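Local coordinates for putative LacI-family transcriptional regulator (Bacteroides fragilis, PDB 3GBV), which is a putative transcriptional regulator of the LacI family, probably sensing an as yet unidentified small effector through a periplasmic-binding-protein-like domain, at residues Ala12-Lys17 with Val73-Thr78; Asp51-Asn56 with Pro77-Tyr82; Phe226-Tyr231 with Gly244-Leu249. One frame throughout, in Å; residues are numbered along the deposited sequence.

Overall arrangement
The chain folds into two lobes, each built round a beta sheet, in the manner of the periplasmic binding proteins. Contacts 1 and 2 lie in the lobe with the wholly parallel sheet, their centres about 11 Å apart. They share Pro77 and Thr78 and touch where Pro16 packs on Pro52: contact 1 joins strands 9-16 and 72-75, and contact 2 brings together the loops that follow strands 43-50 and 72-75. Contact 3 comes later in the chain, in the mixed sheet of the other lobe, with its centre about 28 Å from that of contact 1. Contacts 1 and 3 thus each pair strands within a separate lobe, while contact 2 joins loops beside the cleft where relatives bind effectors.

Contact 1: residues Ala12-Lys17 with Val73-Thr78. With EDO (1,2-ethanediol), chain C.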
loop_
_atom_site.group_PDB
_atom_site.type_symbol
_atom_site.label_atom_id
_atom_site.label_comp_id
_atom_site.label_asym_id
_atom_site.label_seq_id
_atom_site.Cartn_x
_atom_site.Cartn_y
_atom_site.Cartn_z
ATOM N N ALA A 12 6.408 -2.511 -29.004
ATOM C CA ALA A 12 7.808 -2.256 -28.682
ATOM C C ALA A 12 7.910 -1.550 -27.330
ATOM O O ALA A 12 7.312 -0.493 -27.129
ATOM C CB ALA A 12 8.448 -1.403 -29.779
ATOM N N CYS A 13 8.663 -2.135 -26.406
ATOM C CA CYS A 13 8.834 -1.545 -25.081
ATOM C C CYS A 13 10.267 -1.052 -24.928
ATOM O O CYS A 13 11.199 -1.848 -24.844
ATOM C CB CYS A 13 8.517 -2.580 -23.997
ATOM S SG CYS A 13 6.936 -3.445 -24.248
ATOM N N LEU A 14 10.440 0.264 -24.893
ATOM C CA LEU A 14 11.771 0.851 -24.778
ATOM C C LEU A 14 12.057 1.273 -23.340
ATOM O O LEU A 14 11.445 2.205 -22.816
ATOM C CB LEU A 14 11.879 2.045 -25.730
ATOM C CG LEU A 14 13.261 2.641 -25.998
ATOM C CD1 LEU A 14 14.185 1.568 -26.567
ATOM C CD2 LEU A 14 13.125 3.820 -26.973
ATOM N N LEU A 15 12.986 0.565 -22.706
ATOM C CA LEU A 15 13.350 0.832 -21.323
ATOM C C LEU A 15 14.857 1.037 -21.190
ATOM O O LEU A 15 15.634 0.592 -22.039
ATOM C CB LEU A 15 12.936 -0.349 -20.440
ATOM C CG LEU A 15 11.489 -0.839 -20.500
ATOM C CD1 LEU A 15 11.385 -2.174 -19.777
ATOM C CD2 LEU A 15 10.567 0.187 -19.877
ATOM N N PRO A 16 15.289 1.725 -20.124
ATOM C CA PRO A 16 16.716 1.978 -19.886
ATOM C C PRO A 16 17.474 0.681 -19.606
ATOM O O PRO A 16 16.981 -0.184 -18.878
ATOM C CB PRO A 16 16.708 2.884 -18.652
ATOM C CG PRO A 16 15.387 3.584 -18.730
ATOM C CD PRO A 16 14.459 2.471 -19.159
ATOM N N LYS A 17 18.666 0.540 -20.182
ATOM C CA LYS A 17 19.478 -0.648 -19.932
ATOM C C LYS A 17 19.643 -0.730 -18.420
ATOM O O LYS A 17 19.703 0.294 -17.740
ATOM C CB LYS A 17 20.859 -0.526 -20.594
ATOM C CG LYS A 17 20.870 -0.711 -22.114
ATOM C CD LYS A 17 22.244 -0.375 -22.700
ATOM C CE LYS A 17 22.275 -0.510 -24.224
ATOM N NZ LYS A 17 23.501 0.120 -24.816
ATOM N N VAL A 73 3.731 1.305 -28.792
ATOM C CA VAL A 73 4.959 1.497 -28.048
ATOM C C VAL A 73 4.698 1.975 -26.626
ATOM O O VAL A 73 3.824 2.800 -26.400
ATOM C CB VAL A 73 5.851 2.567 -28.713
ATOM C CG1 VAL A 73 7.163 2.693 -27.947
ATOM C CG2 VAL A 73 6.093 2.222 -30.172
HETATM N N MSE A 74 5.441 1.427 -25.671
HETATM C CA MSE A 74 5.366 1.880 -24.288
HETATM C C MSE A 74 6.815 2.329 -24.121
HETATM O O MSE A 74 7.737 1.684 -24.647
HETATM C CB MSE A 74 4.978 0.747 -23.328
HETATM C CG MSE A 74 5.948 -0.422 -23.256
HETATM SE SE MSE A 74 7.095 -0.292 -21.651
HETATM C CE MSE A 74 8.747 0.508 -22.393
ATOM N N PHE A 75 7.032 3.442 -23.434
ATOM C CA PHE A 75 8.380 3.961 -23.311
ATOM C C PHE A 75 8.624 4.686 -21.999
ATOM O O PHE A 75 7.817 5.509 -21.577
ATOM C CB PHE A 75 8.627 4.886 -24.513
ATOM C CG PHE A 75 9.826 5.791 -24.383
ATOM C CD1 PHE A 75 11.089 5.282 -24.074
ATOM C CD2 PHE A 75 9.693 7.158 -24.621
ATOM C CE1 PHE A 75 12.205 6.131 -24.009
ATOM C CE2 PHE A 75 10.797 8.010 -24.561
ATOM C CZ PHE A 75 12.058 7.495 -24.254
ATOM N N ALA A 76 9.737 4.357 -21.352
ATOM C CA ALA A 76 10.123 4.981 -20.092
ATOM C C ALA A 76 11.212 5.998 -20.404
ATOM O O ALA A 76 12.346 5.625 -20.694
ATOM C CB ALA A 76 10.654 3.939 -19.132
ATOM N N PRO A 77 10.880 7.296 -20.352
ATOM C CA PRO A 77 11.822 8.395 -20.631
ATOM C C PRO A 77 12.821 8.660 -19.503
ATOM O O PRO A 77 12.474 8.587 -18.331
ATOM C CB PRO A 77 10.908 9.608 -20.837
ATOM C CG PRO A 77 9.521 9.019 -21.027
ATOM C CD PRO A 77 9.522 7.817 -20.146
ATOM N N THR A 78 14.058 8.971 -19.863
ATOM C CA THR A 78 15.076 9.288 -18.868
ATOM C C THR A 78 15.475 10.742 -19.132
ATOM O O THR A 78 15.131 11.635 -18.353
ATOM C CB THR A 78 16.308 8.349 -18.993
ATOM O OG1 THR A 78 15.901 6.990 -18.781
ATOM C CG2 THR A 78 17.364 8.710 -17.959
HETATM C C1 EDO C . 15.285 8.800 -23.376
HETATM O O1 EDO C . 14.631 9.820 -22.615
HETATM C C2 EDO C . 16.779 9.117 -23.487
HETATM O O2 EDO C . 17.357 9.207 -22.177
#
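Side-by-side pairing of Ala12-Pro16 with Val73-Phe75 makes this a buried strand-strand contact inside a parallel sheet, the two segment axes 4.8 Å apart and 11° from parallel. Three backbone hydrogen bonds fix the register: Met74 N to Ala12 O, Leu14 N to Met74 O, and Ala76 N to Leu14 O, the last the straightest at 172°. Leu14 and Phe75 run alongside each other on one face; with Leu14 CG anti to the backbone N (chi1 -168°), Leu14 CD2 lies 3.8 Å from Phe75 CD1. Leu14 O sits in the plane of that ring, at its edge, 3.3 Å from Phe75 CD1. With strand 43-50 on the far side of 9-16 and strand 97-100 beyond 72-75, this is an interior strand pair of the Rossmann-like sheet of a periplasmic-binding-protein lobe. The other face carries Cys13 and Met74, a selenomethionine with its SE 3.6 Å from Cys13 CB; the placing of its methyl end is doubtful. Helix 23-37 covers this side, placing Ile31 against Cys13. At the end of strand 9-16, Pro16 CG approaches Thr78 OG1, which lies beyond strand 72-75, at 3.4 Å; that hydroxyl is hydrogen-bonded to Tyr50 OH.

Contact 2: residues Asp51-Asn56 with Pro77-Tyr82; sequences DPYDYN and PTVPQY. With EDO (1,2-ethanediol), chain C.
Aromatic packing joins Tyr55 to Tyr82: the edge of the Tyr55 ring is turned to the face of Tyr82 in a T-shaped pair, centroids 5.4 Å apart and planes at 74°. Tyr55 CG stands anti to the backbone N (chi1 166°), which carries the ring edge to that face. Tyr55 CB adds a CH-pi contact, 3.7 Å from the Tyr82 centroid and almost on the ring normal, while Val79 CG1 covers the opposite face, so the Tyr82 ring is sandwiched between aliphatic carbons. Tyr53 stacks on His145, just after strand 137-144 of the other lobe. Apolar contacts follow: Pro52 CB meets Thr78 CG2 at 3.7 Å, and Tyr53 CD2 lies 3.9 Å from Val79 CG2. Within 51-56, Asp51 OD1 accepts from Tyr53 N in an Asx turn, and Asp54 N-caps helix 55-66 through Ser57 N. No direct hydrogen bond crosses between the segments. Instead a 1,2-ethanediol bridges their backbones: its O2 donates to Pro52 O at 2.8 Å and accepts from Val79 N, while its O1 accepts from Thr78 N. The diol probably comes from the crystallisation liquor, yet backbone donors and an acceptor converging beside aromatic rings are consistent with a polar small-molecule pocket, as in the inter-lobe cleft of relatives.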
loop_
_atom_site.group_PDB
_atom_site.type_symbol
_atom_site.label_atom_id
_atom_site.label_comp_id
_atom_site.label_asym_id
_atom_site.label_seq_id
_atom_site.Cartn_x
_atom_site.Cartn_y
_atom_site.Cartn_z
ATOM N N ASP A 51 20.689 3.233 -24.196
ATOM C CA ASP A 51 21.654 3.961 -23.389
ATOM C C ASP A 51 20.939 5.283 -23.163
ATOM O O ASP A 51 20.651 6.003 -24.114
ATOM C CB ASP A 51 22.952 4.194 -24.164
ATOM C CG ASP A 51 24.070 4.712 -23.276
ATOM O OD1 ASP A 51 23.764 5.434 -22.296
ATOM O OD2 ASP A 51 25.250 4.406 -23.564
ATOM N N PRO A 52 20.638 5.618 -21.906
ATOM C CA PRO A 52 19.935 6.867 -21.607
ATOM C C PRO A 52 20.747 8.152 -21.716
ATOM O O PRO A 52 20.180 9.238 -21.828
ATOM C CB PRO A 52 19.439 6.660 -20.170
ATOM C CG PRO A 52 19.610 5.170 -19.912
ATOM C CD PRO A 52 20.849 4.839 -20.679
ATOM N N TYR A 53 22.069 8.042 -21.690
ATOM C CA TYR A 53 22.883 9.245 -21.723
ATOM C C TYR A 53 23.733 9.441 -22.963
ATOM O O TYR A 53 24.499 10.402 -23.058
ATOM C CB TYR A 53 23.731 9.296 -20.450
ATOM C CG TYR A 53 22.895 9.014 -19.214
ATOM C CD1 TYR A 53 22.771 7.717 -18.713
ATOM C CD2 TYR A 53 22.152 10.026 -18.607
ATOM C CE1 TYR A 53 21.923 7.437 -17.638
ATOM C CE2 TYR A 53 21.304 9.758 -17.536
ATOM C CZ TYR A 53 21.193 8.465 -17.059
ATOM O OH TYR A 53 20.351 8.205 -16.008
ATOM N N ASP A 54 23.577 8.536 -23.920
ATOM C CA ASP A 54 24.309 8.614 -25.173
ATOM C C ASP A 54 23.284 8.941 -26.257
ATOM O O ASP A 54 22.612 8.046 -26.771
ATOM C CB ASP A 54 24.975 7.274 -25.471
ATOM C CG ASP A 54 25.857 7.322 -26.700
ATOM O OD1 ASP A 54 25.407 7.837 -27.748
ATOM O OD2 ASP A 54 27.004 6.836 -26.621
ATOM N N TYR A 55 23.162 10.222 -26.589
ATOM C CA TYR A 55 22.204 10.678 -27.593
ATOM C C TYR A 55 22.270 9.889 -28.883
ATOM O O TYR A 55 21.268 9.336 -29.336
ATOM C CB TYR A 55 22.427 12.158 -27.911
ATOM C CG TYR A 55 21.717 12.629 -29.164
ATOM C CD1 TYR A 55 20.367 12.978 -29.145
ATOM C CD2 TYR A 55 22.403 12.721 -30.375
ATOM C CE1 TYR A 55 19.720 13.415 -30.307
ATOM C CE2 TYR A 55 21.768 13.153 -31.538
ATOM C CZ TYR A 55 20.431 13.500 -31.499
ATOM O OH TYR A 55 19.835 13.948 -32.653
ATOM N N ASN A 56 23.451 9.864 -29.488
ATOM C CA ASN A 56 23.637 9.155 -30.742
ATOM C C ASN A 56 23.222 7.693 -30.614
ATOM O O ASN A 56 22.653 7.123 -31.545
ATOM C CB ASN A 56 25.094 9.270 -31.185
ATOM C CG ASN A 56 25.527 10.712 -31.378
ATOM O OD1 ASN A 56 25.112 11.381 -32.330
ATOM N ND2 ASN A 56 26.356 11.205 -30.466
ATOM N N PRO A 77 10.880 7.296 -20.352
ATOM C CA PRO A 77 11.822 8.395 -20.631
ATOM C C PRO A 77 12.821 8.660 -19.503
ATOM O O PRO A 77 12.474 8.587 -18.331
ATOM C CB PRO A 77 10.908 9.608 -20.837
ATOM C CG PRO A 77 9.521 9.019 -21.027
ATOM C CD PRO A 77 9.522 7.817 -20.146
ATOM N N THR A 78 14.058 8.971 -19.863
ATOM C CA THR A 78 15.076 9.288 -18.868
ATOM C C THR A 78 15.475 10.742 -19.132
ATOM O O THR A 78 15.131 11.635 -18.353
ATOM C CB THR A 78 16.308 8.349 -18.993
ATOM O OG1 THR A 78 15.901 6.990 -18.781
ATOM C CG2 THR A 78 17.364 8.710 -17.959
ATOM N N VAL A 79 16.187 10.971 -20.234
ATOM C CA VAL A 79 16.606 12.313 -20.636
ATOM C C VAL A 79 15.610 12.751 -21.711
ATOM O O VAL A 79 15.746 12.391 -22.880
ATOM C CB VAL A 79 18.042 12.311 -21.247
ATOM C CG1 VAL A 79 18.367 13.674 -21.825
ATOM C CG2 VAL A 79 19.071 11.930 -20.183
ATOM N N PRO A 80 14.593 13.531 -21.329
ATOM C CA PRO A 80 13.604 13.973 -22.319
ATOM C C PRO A 80 14.126 14.769 -23.520
ATOM O O PRO A 80 13.565 14.675 -24.613
ATOM C CB PRO A 80 12.596 14.761 -21.472
ATOM C CG PRO A 80 13.434 15.305 -20.360
ATOM C CD PRO A 80 14.322 14.126 -20.007
ATOM N N GLN A 81 15.197 15.534 -23.339
ATOM C CA GLN A 81 15.719 16.334 -24.442
ATOM C C GLN A 81 16.322 15.537 -25.599
ATOM O O GLN A 81 16.768 16.113 -26.589
ATOM C CB GLN A 81 16.739 17.360 -23.935
ATOM C CG GLN A 81 17.775 16.806 -22.981
ATOM C CD GLN A 81 17.382 16.992 -21.529
ATOM O OE1 GLN A 81 16.277 16.635 -21.116
ATOM N NE2 GLN A 81 18.298 17.550 -20.738
ATOM N N TYR A 82 16.341 14.215 -25.478
ATOM C CA TYR A 82 16.862 13.373 -26.549
ATOM C C TYR A 82 15.696 12.701 -27.268
ATOM O O TYR A 82 15.914 11.948 -28.212
ATOM C CB TYR A 82 17.762 12.261 -25.990
ATOM C CG TYR A 82 19.115 12.681 -25.462
ATOM C CD1 TYR A 82 19.561 14.001 -25.559
ATOM C CD2 TYR A 82 19.956 11.747 -24.852
ATOM C CE1 TYR A 82 20.813 14.380 -25.055
ATOM C CE2 TYR A 82 21.202 12.112 -24.349
ATOM C CZ TYR A 82 21.624 13.428 -24.453
ATOM O OH TYR A 82 22.855 13.789 -23.953
HETATM C C1 EDO C . 15.285 8.800 -23.376
HETATM O O1 EDO C . 14.631 9.820 -22.615
HETATM C C2 EDO C . 16.779 9.117 -23.487
HETATM O O2 EDO C . 17.357 9.207 -22.177
#

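Contact 3: residues Phe226-Tyr231 with Gly244-Leu249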
loop_
_atom_site.group_PDB
_atom_site.type_symbol
_atom_site.label_atom_id
_atom_site.label_comp_id
_atom_site.label_asym_id
_atom_site.label_seq_id
_atom_site.Cartn_x
_atom_site.Cartn_y
_atom_site.Cartn_z
ATOM N N PHE A 226 21.920 7.475 11.508
ATOM C CA PHE A 226 21.406 8.099 10.295
ATOM C C PHE A 226 20.398 7.150 9.645
ATOM O O PHE A 226 20.658 5.949 9.533
ATOM C CB PHE A 226 22.551 8.359 9.315
ATOM C CG PHE A 226 22.208 9.320 8.211
ATOM C CD1 PHE A 226 22.437 10.680 8.365
ATOM C CD2 PHE A 226 21.656 8.866 7.015
ATOM C CE1 PHE A 226 22.122 11.581 7.341
ATOM C CE2 PHE A 226 21.336 9.764 5.980
ATOM C CZ PHE A 226 21.572 11.118 6.148
ATOM N N SER A 227 19.257 7.691 9.219
ATOM C CA SER A 227 18.219 6.891 8.573
ATOM C C SER A 227 17.769 7.489 7.233
ATOM O O SER A 227 17.619 8.708 7.097
ATOM C CB SER A 227 17.012 6.752 9.500
ATOM O OG SER A 227 16.429 8.014 9.765
ATOM N N LEU A 228 17.561 6.618 6.248
ATOM C CA LEU A 228 17.131 7.041 4.924
ATOM C C LEU A 228 15.667 6.756 4.637
ATOM O O LEU A 228 15.021 5.933 5.289
ATOM C CB LEU A 228 17.905 6.314 3.813
ATOM C CG LEU A 228 19.385 6.407 3.434
ATOM C CD1 LEU A 228 19.901 7.813 3.676
ATOM C CD2 LEU A 228 20.168 5.389 4.214
ATOM N N ILE A 229 15.169 7.452 3.623
ATOM C CA ILE A 229 13.836 7.247 3.096
ATOM C C ILE A 229 14.176 7.036 1.627
ATOM O O ILE A 229 14.891 7.833 1.025
ATOM C CB ILE A 229 12.922 8.470 3.258
ATOM C CG1 ILE A 229 12.396 8.522 4.691
ATOM C CG2 ILE A 229 11.741 8.384 2.263
ATOM C CD1 ILE A 229 11.265 9.510 4.884
ATOM N N GLY A 230 13.705 5.939 1.061
ATOM C CA GLY A 230 14.013 5.665 -0.325
ATOM C C GLY A 230 12.808 5.251 -1.129
ATOM O O GLY A 230 11.686 5.227 -0.628
ATOM N N TYR A 231 13.058 4.921 -2.392
ATOM C CA TYR A 231 12.006 4.504 -3.297
ATOM C C TYR A 231 12.204 3.105 -3.870
ATOM O O TYR A 231 13.333 2.649 -4.084
ATOM C CB TYR A 231 11.898 5.499 -4.454
ATOM C CG TYR A 231 11.063 6.723 -4.153
ATOM C CD1 TYR A 231 9.771 6.857 -4.667
ATOM C CD2 TYR A 231 11.571 7.759 -3.383
ATOM C CE1 TYR A 231 9.017 8.008 -4.420
ATOM C CE2 TYR A 231 10.832 8.901 -3.135
ATOM C CZ TYR A 231 9.559 9.029 -3.655
ATOM O OH TYR A 231 8.858 10.203 -3.420
ATOM N N GLY A 244 17.621 -1.729 8.974
ATOM C CA GLY A 244 17.541 -0.464 9.679
ATOM C C GLY A 244 18.212 0.762 9.085
ATOM O O GLY A 244 18.023 1.849 9.607
ATOM N N THR A 245 18.997 0.617 8.022
ATOM C CA THR A 245 19.638 1.790 7.423
ATOM C C THR A 245 18.587 2.644 6.718
ATOM O O THR A 245 18.710 3.871 6.649
ATOM C CB THR A 245 20.729 1.388 6.431
ATOM O OG1 THR A 245 20.221 0.391 5.536
ATOM C CG2 THR A 245 21.934 0.838 7.178
ATOM N N VAL A 246 17.558 1.982 6.190
ATOM C CA VAL A 246 16.448 2.657 5.528
ATOM C C VAL A 246 15.232 2.520 6.458
ATOM O O VAL A 246 14.956 1.431 6.965
ATOM C CB VAL A 246 16.139 2.008 4.162
ATOM C CG1 VAL A 246 14.829 2.549 3.600
ATOM C CG2 VAL A 246 17.275 2.279 3.193
ATOM N N SER A 247 14.529 3.627 6.690
ATOM C CA SER A 247 13.356 3.642 7.572
ATOM C C SER A 247 12.048 3.431 6.824
ATOM O O SER A 247 11.145 2.760 7.313
ATOM C CB SER A 247 13.268 4.968 8.334
ATOM O OG SER A 247 14.436 5.194 9.097
ATOM N N PHE A 248 11.948 4.028 5.646
ATOM C CA PHE A 248 10.757 3.892 4.834
ATOM C C PHE A 248 11.163 3.727 3.374
ATOM O O PHE A 248 12.198 4.244 2.935
ATOM C CB PHE A 248 9.863 5.141 4.930
ATOM C CG PHE A 248 9.362 5.451 6.319
ATOM C CD1 PHE A 248 8.611 4.523 7.035
ATOM C CD2 PHE A 248 9.603 6.700 6.892
ATOM C CE1 PHE A 248 8.110 4.837 8.298
ATOM C CE2 PHE A 248 9.104 7.020 8.158
ATOM C CZ PHE A 248 8.355 6.088 8.864
ATOM N N LEU A 249 10.340 2.988 2.640
ATOM C CA LEU A 249 10.520 2.808 1.210
ATOM C C LEU A 249 9.154 3.141 0.610
ATOM O O LEU A 249 8.116 2.744 1.143
ATOM C CB LEU A 249 10.913 1.368 0.851
ATOM C CG LEU A 249 12.342 0.928 1.196
ATOM C CD1 LEU A 249 12.525 -0.553 0.862
ATOM C CD2 LEU A 249 13.347 1.785 0.430
#
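Ile229 lies alongside Phe248, both side chains pointing the same way, with Ile229 CD1 3.8 Å from Phe248 CD2 and set in the ring plane at its edge. Ile229 CG1 lies anti to the carbonyl carbon (chi1 -79°), which sends CD1 to that edge. The two residues belong to a beta-alpha-beta crossover: strand 227-231 leads through helix 235-243 into strand 246-251, its parallel neighbour in the mixed sheet. Gly244, with a positive phi of 103°, is where the chain leaves that helix.

The register is not uniform. Leu228 pairs with Val246 but Ile229 pairs with Phe248, so Ser247 is an extra residue on its strand, a beta bulge at which the chain also turns a corner. The backbone bonds trace the shift: Leu228 N donates to Thr245 O, Leu228 O accepts from Ser247 N at 2.7 Å, and beyond the bulge Gly230 N donates to Phe248 O. The first two donors lie in the plane of the accepting carbonyl, whereas Gly230 N is tilted 21° from it.

The faces differ in what covers them. Leu228, Val246 and Leu249 share one side, where Leu228 packs on helix 212-220, and Val246 and Leu249 on helix 235-243. Ile229 and Phe248 occupy the other, against helix 117-131, and Phe248 further touches Leu130 of the second subunit, so this face reaches the dimer contact. Leu228 CB meets Val246 CG2 at 4.1 Å on the first side. On that same side Gly230 offers only backbone, and Leu249 CD2 lies 3.8 Å from Gly230 C.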